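PDB 1ZYL: stress response kinase A from Escherichia coli, which phosphorylates proteins, itself included, on serine and threonine using ATP, and probably suppresses the effects of stress linked to reactive oxygen species. Local coordinates for residues K138-H143 against F193-L198; P225-L230 against A261-I266. All blocks are in the same frame, centred on the assembly; numbering follows the deposited sequence.

Overall arrangement
Both contacts lie in the helical part of this kinase-like fold and meet through the same small element: strand 196-197 pairs antiparallel with strand 223-224, which runs directly into segment 225-230. Contact 1 is partly buried, with Leu-140 at the surface and Phe-141 and Arg-197 inside; contact 2 is buried except for partly exposed Ile-263. In contact 1 the polar link, from an arginine to a backbone carbonyl whose place is doubtful, lies beside an aromatic face, close to helix 64-79. In contact 2 a carboxylate receives a backbone N-H among aliphatic groups, near helix 238-252. The centres are about 14 Å apart, and the contacts touch where Phe-193 packs on Pro-225 and Leu-198 on Gln-228 and Asp-229.

Contact 1: residues K138-H143 against F193-L198; sequences KQLFIH and FTVLRL
With CG beside its own backbone N (chi1 -85°) and the chain bent at both following torsions, Arg-197 lays its CG methylene on the ring of Phe-141 and turns its guanidinium back toward Gln-139. The site belongs to the kinase-like fold of the phosphotransferase family: 138-143 lies in the loop between helices 119-136 and 149-161, and strand 196-197 leads toward Asp-201, the inferred proton acceptor. The two chain directions are nearly perpendicular, and a few side chains carry the contact. Arg-197 CG stands 3.4 Å from the centroid of the Phe-141 ring, almost on the ring normal, a CH-pi contact over the centre of one face. The ring and guanidinium planes are inclined by 62°, and the charged group continues past the ring without stacking on it. Arg-197 NH2 points to Gln-139 O at 2.8 Å in a nearly straight hydrogen bond, although the position of that oxygen is doubtful in the model. On the guanidinium's other terminal nitrogen, NH1 is bonded to Gln-76 of helix 64-79, tying this helix to the strand. Lys-138 reaches away to a salt bridge with Asp-80. Farther along the loop Leu-140 crosses Val-195 at about a right angle, its CD2 against Val-195 CG2, while Leu-140 CD1 rests 3.5 Å from Leu-196 CA.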
ATOM      1  N   LYS A 138     -18.736  -2.051  -6.040  1.00 23.37           N
ATOM      2  CA  LYS A 138     -19.480  -2.332  -7.263  1.00 26.28           C
ATOM      3  C   LYS A 138     -19.008  -3.593  -8.017  1.00 28.69           C
ATOM      4  O   LYS A 138     -19.822  -4.325  -8.585  1.00 29.29           O
ATOM      5  CB  LYS A 138     -19.453  -1.102  -8.167  1.00 26.44           C
ATOM      6  CG  LYS A 138     -20.200   0.094  -7.557  1.00 27.04           C
ATOM      7  CD  LYS A 138     -20.120   1.325  -8.439  1.00 26.14           C
ATOM      8  CE  LYS A 138     -20.796   2.518  -7.791  1.00 27.59           C
ATOM      9  NZ  LYS A 138     -20.660   3.753  -8.626  1.00 27.55           N
ATOM     10  N   GLN A 139     -17.703  -3.840  -8.027  1.00 29.12           N
ATOM     11  CA  GLN A 139     -17.134  -5.032  -8.659  1.00 29.42           C
ATOM     12  C   GLN A 139     -15.745  -5.288  -8.107  1.00 28.96           C
ATOM     13  O   GLN A 139     -15.131  -4.394  -7.533  1.00 27.87           O
ATOM     14  CB  GLN A 139     -17.087  -4.914 -10.185  1.00 30.72           C
ATOM     15  CG  GLN A 139     -16.744  -3.552 -10.717  1.00 33.70           C
ATOM     16  CD  GLN A 139     -16.766  -3.514 -12.228  1.00 35.35           C
ATOM     17  OE1 GLN A 139     -16.928  -2.450 -12.831  1.00 37.32           O
ATOM     18  NE2 GLN A 139     -16.595  -4.678 -12.853  1.00 35.42           N
ATOM     19  N   LEU A 140     -15.270  -6.519  -8.273  1.00 27.27           N
ATOM     20  CA  LEU A 140     -13.967  -6.946  -7.766  1.00 25.40           C
ATOM     21  C   LEU A 140     -12.885  -7.090  -8.826  1.00 26.27           C
ATOM     22  O   LEU A 140     -13.151  -7.484  -9.960  1.00 26.94           O
ATOM     23  CB  LEU A 140     -14.115  -8.295  -7.060  1.00 22.32           C
ATOM     24  CG  LEU A 140     -14.393  -8.397  -5.560  1.00 21.41           C
ATOM     25  CD1 LEU A 140     -14.946  -7.104  -5.002  1.00 23.66           C
ATOM     26  CD2 LEU A 140     -15.346  -9.530  -5.331  1.00 18.94           C
ATOM     27  N   PHE A 141     -11.650  -6.786  -8.455  1.00 26.69           N
ATOM     28  CA  PHE A 141     -10.550  -6.951  -9.393  1.00 24.43           C
ATOM     29  C   PHE A 141     -10.588  -8.418  -9.842  1.00 25.18           C
ATOM     30  O   PHE A 141     -11.212  -9.266  -9.197  1.00 25.08           O
ATOM     31  CB  PHE A 141      -9.221  -6.629  -8.702  1.00 20.04           C
ATOM     32  CG  PHE A 141      -9.038  -5.167  -8.388  1.00 17.55           C
ATOM     33  CD1 PHE A 141      -8.565  -4.762  -7.147  1.00 15.22           C
ATOM     34  CD2 PHE A 141      -9.321  -4.191  -9.347  1.00 17.40           C
ATOM     35  CE1 PHE A 141      -8.374  -3.407  -6.862  1.00 15.87           C
ATOM     36  CE2 PHE A 141      -9.131  -2.820  -9.072  1.00 16.40           C
ATOM     37  CZ  PHE A 141      -8.658  -2.431  -7.831  1.00 16.36           C
ATOM     38  N   ILE A 142      -9.951  -8.719 -10.964  1.00 26.04           N
ATOM     39  CA  ILE A 142      -9.927 -10.089 -11.442  1.00 25.95           C
ATOM     40  C   ILE A 142      -8.481 -10.489 -11.577  1.00 25.66           C
ATOM     41  O   ILE A 142      -8.137 -11.650 -11.378  1.00 26.41           O
ATOM     42  CB  ILE A 142     -10.628 -10.237 -12.806  1.00 27.62           C
ATOM     43  CG1 ILE A 142     -12.139 -10.080 -12.632  1.00 27.64           C
ATOM     44  CG2 ILE A 142     -10.328 -11.600 -13.404  1.00 28.71           C
ATOM     45  CD1 ILE A 142     -12.917 -10.168 -13.931  1.00 27.69           C
ATOM     46  N   HIS A 143      -7.638  -9.513 -11.900  1.00 25.41           N
ATOM     47  CA  HIS A 143      -6.208  -9.755 -12.067  1.00 26.27           C
ATOM     48  C   HIS A 143      -5.363  -9.320 -10.871  1.00 25.53           C
ATOM     49  O   HIS A 143      -4.388  -9.987 -10.521  1.00 26.07           O
ATOM     50  CB  HIS A 143      -5.717  -9.074 -13.339  1.00 26.41           C
ATOM     51  CG  HIS A 143      -6.321  -9.647 -14.577  1.00 29.15           C
ATOM     52  ND1 HIS A 143      -6.224 -10.983 -14.895  1.00 30.44           N
ATOM     53  CD2 HIS A 143      -7.068  -9.081 -15.553  1.00 31.43           C
ATOM     54  CE1 HIS A 143      -6.888 -11.218 -16.014  1.00 30.51           C
ATOM     55  NE2 HIS A 143      -7.409 -10.081 -16.433  1.00 31.27           N
ATOM     56  N   PHE A 193     -15.839 -12.434   5.636  1.00 37.77           N
ATOM     57  CA  PHE A 193     -16.033 -10.999   5.523  1.00 34.11           C
ATOM     58  C   PHE A 193     -16.311 -10.575   4.097  1.00 32.86           C
ATOM     59  O   PHE A 193     -16.223 -11.378   3.173  1.00 32.45           O
ATOM     60  CB  PHE A 193     -14.814 -10.239   6.049  1.00 33.46           C
ATOM     61  CG  PHE A 193     -13.550 -10.468   5.255  1.00 33.00           C
ATOM     62  CD1 PHE A 193     -12.614 -11.411   5.665  1.00 32.31           C
ATOM     63  CD2 PHE A 193     -13.279  -9.709   4.115  1.00 33.26           C
ATOM     64  CE1 PHE A 193     -11.423 -11.592   4.955  1.00 32.35           C
ATOM     65  CE2 PHE A 193     -12.091  -9.885   3.398  1.00 32.38           C
ATOM     66  CZ  PHE A 193     -11.163 -10.828   3.823  1.00 33.06           C
ATOM     67  N   THR A 194     -16.644  -9.303   3.928  1.00 31.07           N
ATOM     68  CA  THR A 194     -16.942  -8.755   2.616  1.00 30.92           C
ATOM     69  C   THR A 194     -15.655  -8.291   1.946  1.00 30.15           C
ATOM     70  O   THR A 194     -14.780  -7.715   2.596  1.00 31.09           O
ATOM     71  CB  THR A 194     -17.919  -7.555   2.719  1.00 31.95           C
ATOM     72  OG1 THR A 194     -19.158  -7.990   3.301  1.00 32.40           O
ATOM     73  CG2 THR A 194     -18.187  -6.959   1.334  1.00 31.07           C
ATOM     74  N   VAL A 195     -15.543  -8.544   0.645  1.00 28.12           N
ATOM     75  CA  VAL A 195     -14.360  -8.154  -0.104  1.00 25.47           C
ATOM     76  C   VAL A 195     -14.730  -7.083  -1.116  1.00 26.35           C
ATOM     77  O   VAL A 195     -15.811  -7.130  -1.712  1.00 28.09           O
ATOM     78  CB  VAL A 195     -13.726  -9.370  -0.850  1.00 23.69           C
ATOM     79  CG1 VAL A 195     -13.982 -10.645  -0.078  1.00 20.90           C
ATOM     80  CG2 VAL A 195     -14.266  -9.481  -2.258  1.00 23.39           C
ATOM     81  N   LEU A 196     -13.836  -6.119  -1.308  1.00 23.89           N
ATOM     82  CA  LEU A 196     -14.075  -5.046  -2.262  1.00 23.19           C
ATOM     83  C   LEU A 196     -12.754  -4.432  -2.686  1.00 22.20           C
ATOM     84  O   LEU A 196     -11.718  -4.715  -2.097  1.00 22.03           O
ATOM     85  CB  LEU A 196     -14.951  -3.958  -1.642  1.00 21.68           C
ATOM     86  CG  LEU A 196     -14.295  -3.330  -0.413  1.00 20.76           C
ATOM     87  CD1 LEU A 196     -14.888  -1.952  -0.107  1.00 17.16           C
ATOM     88  CD2 LEU A 196     -14.448  -4.290   0.750  1.00 19.22           C
ATOM     89  N   ARG A 197     -12.805  -3.591  -3.712  1.00 20.88           N
ATOM     90  CA  ARG A 197     -11.624  -2.913  -4.215  1.00 20.93           C
ATOM     91  C   ARG A 197     -11.203  -1.913  -3.154  1.00 21.29           C
ATOM     92  O   ARG A 197     -11.990  -1.041  -2.794  1.00 20.78           O
ATOM     93  CB  ARG A 197     -11.944  -2.182  -5.523  1.00 21.29           C
ATOM     94  CG  ARG A 197     -11.842  -3.050  -6.757  1.00 21.26           C
ATOM     95  CD  ARG A 197     -13.059  -2.911  -7.661  1.00 22.96           C
ATOM     96  NE  ARG A 197     -13.156  -1.655  -8.393  1.00 23.81           N
ATOM     97  CZ  ARG A 197     -14.297  -1.186  -8.888  1.00 25.91           C
ATOM     98  NH1 ARG A 197     -14.338  -0.042  -9.549  1.00 25.70           N
ATOM     99  NH2 ARG A 197     -15.415  -1.863  -8.701  1.00 29.90           N
ATOM    100  N   LEU A 198      -9.967  -2.043  -2.666  1.00 20.92           N
ATOM    101  CA  LEU A 198      -9.428  -1.169  -1.623  1.00 18.90           C
ATOM    102  C   LEU A 198      -8.317  -0.280  -2.127  1.00 19.52           C
ATOM    103  O   LEU A 198      -7.754  -0.515  -3.193  1.00 19.02           O
ATOM    104  CB  LEU A 198      -8.841  -1.999  -0.494  1.00 16.53           C
ATOM    105  CG  LEU A 198      -9.751  -3.012   0.172  1.00 18.33           C
ATOM    106  CD1 LEU A 198      -8.912  -3.982   0.989  1.00 13.87           C
ATOM    107  CD2 LEU A 198     -10.782  -2.268   1.022  1.00 17.46           C
TER

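Contact 2: residues P225-L230 against A261-I266; sequences PAVQDL and AEIGLI
Glu-262 reaches from the 3-10 segment that runs through 261-264 across Val-227 to the beginning of the short, weakly bonded helix at 228-230. Its CB lies against both methyls of Val-227, nearer CG2 than CG1. CG, placed beside the glutamate's own backbone N (chi1 -63°), passes Val-227 CG2 at 4.1 Å, and the extended chain then carries CD along that methyl, 3.9 Å from Val-227 CG2. At the tip OE2 accepts the backbone N-H of Val-227, with N and OE2 3.0 Å apart and the N-H...O angle 165°; the donor arrives nearly in line with the CD-OE2 bond. Around this oxygen stand Pro-225 CB and Ala-226 CB, each 3.6 Å from Glu-262 OE2. Leu-265 CD1 touches both Pro-225 CB, at 3.9 Å, and Val-227 CG2, and Ile-263 CD1 touches Val-227 CG1. With an alanine in place of Glu-262, the Val-227 N-H would probably lose its carboxylate acceptor and a gap would probably open alongside Val-227 CG2. Beyond the contact, Asp-229 accepts bonds from the His-133 side chain and the His-199 backbone, so the same turn also holds the chain leading to Asp-201. The segment before helix 266-283 is thus joined to the turn after strand 223-224. Since the carboxylate lies at the amino end of a helical turn, the backbone dipoles there are likely to favour its ionised form despite burial among aliphatic groups.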
ATOM      1  N   PRO A 225     -10.615  -6.668   2.928  1.00 21.77           N
ATOM      2  CA  PRO A 225     -11.641  -6.203   3.864  1.00 20.58           C
ATOM      3  C   PRO A 225     -11.527  -4.704   4.102  1.00 21.20           C
ATOM      4  O   PRO A 225     -10.424  -4.171   4.279  1.00 19.63           O
ATOM      5  CB  PRO A 225     -11.343  -7.012   5.115  1.00 19.48           C
ATOM      6  CG  PRO A 225      -9.869  -7.063   5.097  1.00 20.95           C
ATOM      7  CD  PRO A 225      -9.524  -7.346   3.645  1.00 20.83           C
ATOM      8  N   ALA A 226     -12.674  -4.032   4.114  1.00 22.52           N
ATOM      9  CA  ALA A 226     -12.731  -2.592   4.318  1.00 20.75           C
ATOM     10  C   ALA A 226     -11.757  -2.123   5.393  1.00 21.09           C
ATOM     11  O   ALA A 226     -11.083  -1.107   5.212  1.00 22.84           O
ATOM     12  CB  ALA A 226     -14.148  -2.173   4.661  1.00 19.93           C
ATOM     13  N   VAL A 227     -11.669  -2.857   6.502  1.00 19.56           N
ATOM     14  CA  VAL A 227     -10.755  -2.485   7.582  1.00 20.03           C
ATOM     15  C   VAL A 227      -9.339  -2.158   7.130  1.00 19.88           C
ATOM     16  O   VAL A 227      -8.669  -1.332   7.757  1.00 19.61           O
ATOM     17  CB  VAL A 227     -10.622  -3.576   8.648  1.00 19.23           C
ATOM     18  CG1 VAL A 227     -11.443  -3.211   9.849  1.00 21.56           C
ATOM     19  CG2 VAL A 227     -11.049  -4.907   8.094  1.00 21.46           C
ATOM     20  N   GLN A 228      -8.891  -2.807   6.055  1.00 19.58           N
ATOM     21  CA  GLN A 228      -7.542  -2.600   5.528  1.00 19.84           C
ATOM     22  C   GLN A 228      -7.204  -1.133   5.334  1.00 21.85           C
ATOM     23  O   GLN A 228      -6.084  -0.717   5.606  1.00 23.73           O
ATOM     24  CB  GLN A 228      -7.374  -3.310   4.188  1.00 17.06           C
ATOM     25  CG  GLN A 228      -6.185  -4.240   4.119  1.00 15.82           C
ATOM     26  CD  GLN A 228      -4.891  -3.592   4.558  1.00 15.92           C
ATOM     27  OE1 GLN A 228      -4.283  -2.810   3.825  1.00 12.91           O
ATOM     28  NE2 GLN A 228      -4.459  -3.919   5.769  1.00 15.33           N
ATOM     29  N   ASP A 229      -8.173  -0.356   4.853  1.00 22.66           N
ATOM     30  CA  ASP A 229      -7.968   1.067   4.601  1.00 22.07           C
ATOM     31  C   ASP A 229      -8.297   1.914   5.823  1.00 21.76           C
ATOM     32  O   ASP A 229      -8.321   3.145   5.741  1.00 20.95           O
ATOM     33  CB  ASP A 229      -8.838   1.527   3.424  1.00 24.85           C
ATOM     34  CG  ASP A 229      -8.414   0.914   2.101  1.00 26.47           C
ATOM     35  OD1 ASP A 229      -9.241   0.901   1.167  1.00 25.06           O
ATOM     36  OD2 ASP A 229      -7.255   0.455   1.990  1.00 30.80           O
ATOM     37  N   LEU A 230      -8.551   1.263   6.957  1.00 21.24           N
ATOM     38  CA  LEU A 230      -8.880   1.994   8.171  1.00 19.91           C
ATOM     39  C   LEU A 230      -7.940   1.782   9.348  1.00 20.00           C
ATOM     40  O   LEU A 230      -7.630   2.726  10.073  1.00 19.43           O
ATOM     41  CB  LEU A 230     -10.299   1.663   8.618  1.00 21.16           C
ATOM     42  CG  LEU A 230     -11.463   2.097   7.727  1.00 22.27           C
ATOM     43  CD1 LEU A 230     -12.767   1.753   8.440  1.00 23.01           C
ATOM     44  CD2 LEU A 230     -11.392   3.591   7.440  1.00 21.27           C
ATOM     45  N   ALA A 261     -17.259  -6.276  13.182  1.00 21.88           N
ATOM     46  CA  ALA A 261     -16.477  -7.491  13.388  1.00 20.49           C
ATOM     47  C   ALA A 261     -15.128  -7.507  12.673  1.00 21.22           C
ATOM     48  O   ALA A 261     -14.225  -8.228  13.083  1.00 20.99           O
ATOM     49  CB  ALA A 261     -17.283  -8.707  12.993  1.00 16.19           C
ATOM     50  N   GLU A 262     -14.987  -6.721  11.609  1.00 21.71           N
ATOM     51  CA  GLU A 262     -13.727  -6.678  10.870  1.00 21.40           C
ATOM     52  C   GLU A 262     -12.601  -6.103  11.712  1.00 20.62           C
ATOM     53  O   GLU A 262     -11.434  -6.205  11.339  1.00 21.15           O
ATOM     54  CB  GLU A 262     -13.851  -5.843   9.595  1.00 20.91           C
ATOM     55  CG  GLU A 262     -14.831  -6.374   8.573  1.00 22.36           C
ATOM     56  CD  GLU A 262     -14.809  -5.571   7.285  1.00 23.62           C
ATOM     57  OE1 GLU A 262     -15.855  -5.528   6.610  1.00 24.43           O
ATOM     58  OE2 GLU A 262     -13.754  -4.993   6.944  1.00 21.42           O
ATOM     59  N   ILE A 263     -12.950  -5.501  12.844  1.00 19.28           N
ATOM     60  CA  ILE A 263     -11.947  -4.919  13.725  1.00 19.78           C
ATOM     61  C   ILE A 263     -11.064  -6.020  14.315  1.00 20.54           C
ATOM     62  O   ILE A 263      -9.955  -5.766  14.795  1.00 21.74           O
ATOM     63  CB  ILE A 263     -12.623  -4.135  14.854  1.00 19.85           C
ATOM     64  CG1 ILE A 263     -13.520  -3.058  14.251  1.00 18.97           C
ATOM     65  CG2 ILE A 263     -11.587  -3.498  15.760  1.00 17.70           C
ATOM     66  CD1 ILE A 263     -12.771  -2.049  13.467  1.00 20.89           C
ATOM     67  N   GLY A 264     -11.561  -7.248  14.255  1.00 18.72           N
ATOM     68  CA  GLY A 264     -10.815  -8.375  14.777  1.00 18.72           C
ATOM     69  C   GLY A 264      -9.739  -8.834  13.815  1.00 19.55           C
ATOM     70  O   GLY A 264      -8.813  -9.564  14.190  1.00 20.22           O
ATOM     71  N   LEU A 265      -9.852  -8.393  12.569  1.00 18.98           N
ATOM     72  CA  LEU A 265      -8.886  -8.752  11.544  1.00 19.46           C
ATOM     73  C   LEU A 265      -7.655  -7.834  11.548  1.00 20.81           C
ATOM     74  O   LEU A 265      -6.725  -8.057  10.766  1.00 20.67           O
ATOM     75  CB  LEU A 265      -9.541  -8.652  10.167  1.00 19.04           C
ATOM     76  CG  LEU A 265     -10.897  -9.305   9.898  1.00 19.74           C
ATOM     77  CD1 LEU A 265     -11.413  -8.864   8.532  1.00 19.53           C
ATOM     78  CD2 LEU A 265     -10.760 -10.810   9.941  1.00 21.79           C
ATOM     79  N   ILE A 266      -7.630  -6.809  12.406  1.00 20.95           N
ATOM     80  CA  ILE A 266      -6.500  -5.876  12.389  1.00 22.16           C
ATOM     81  C   ILE A 266      -5.151  -6.459  12.789  1.00 20.13           C
ATOM     82  O   ILE A 266      -4.175  -6.287  12.071  1.00 20.47           O
ATOM     83  CB  ILE A 266      -6.754  -4.599  13.243  1.00 24.58           C
ATOM     84  CG1 ILE A 266      -7.004  -4.986  14.687  1.00 30.12           C
ATOM     85  CG2 ILE A 266      -7.941  -3.817  12.698  1.00 21.36           C
ATOM     86  CD1 ILE A 266      -7.015  -3.802  15.632  1.00 37.23           C
TER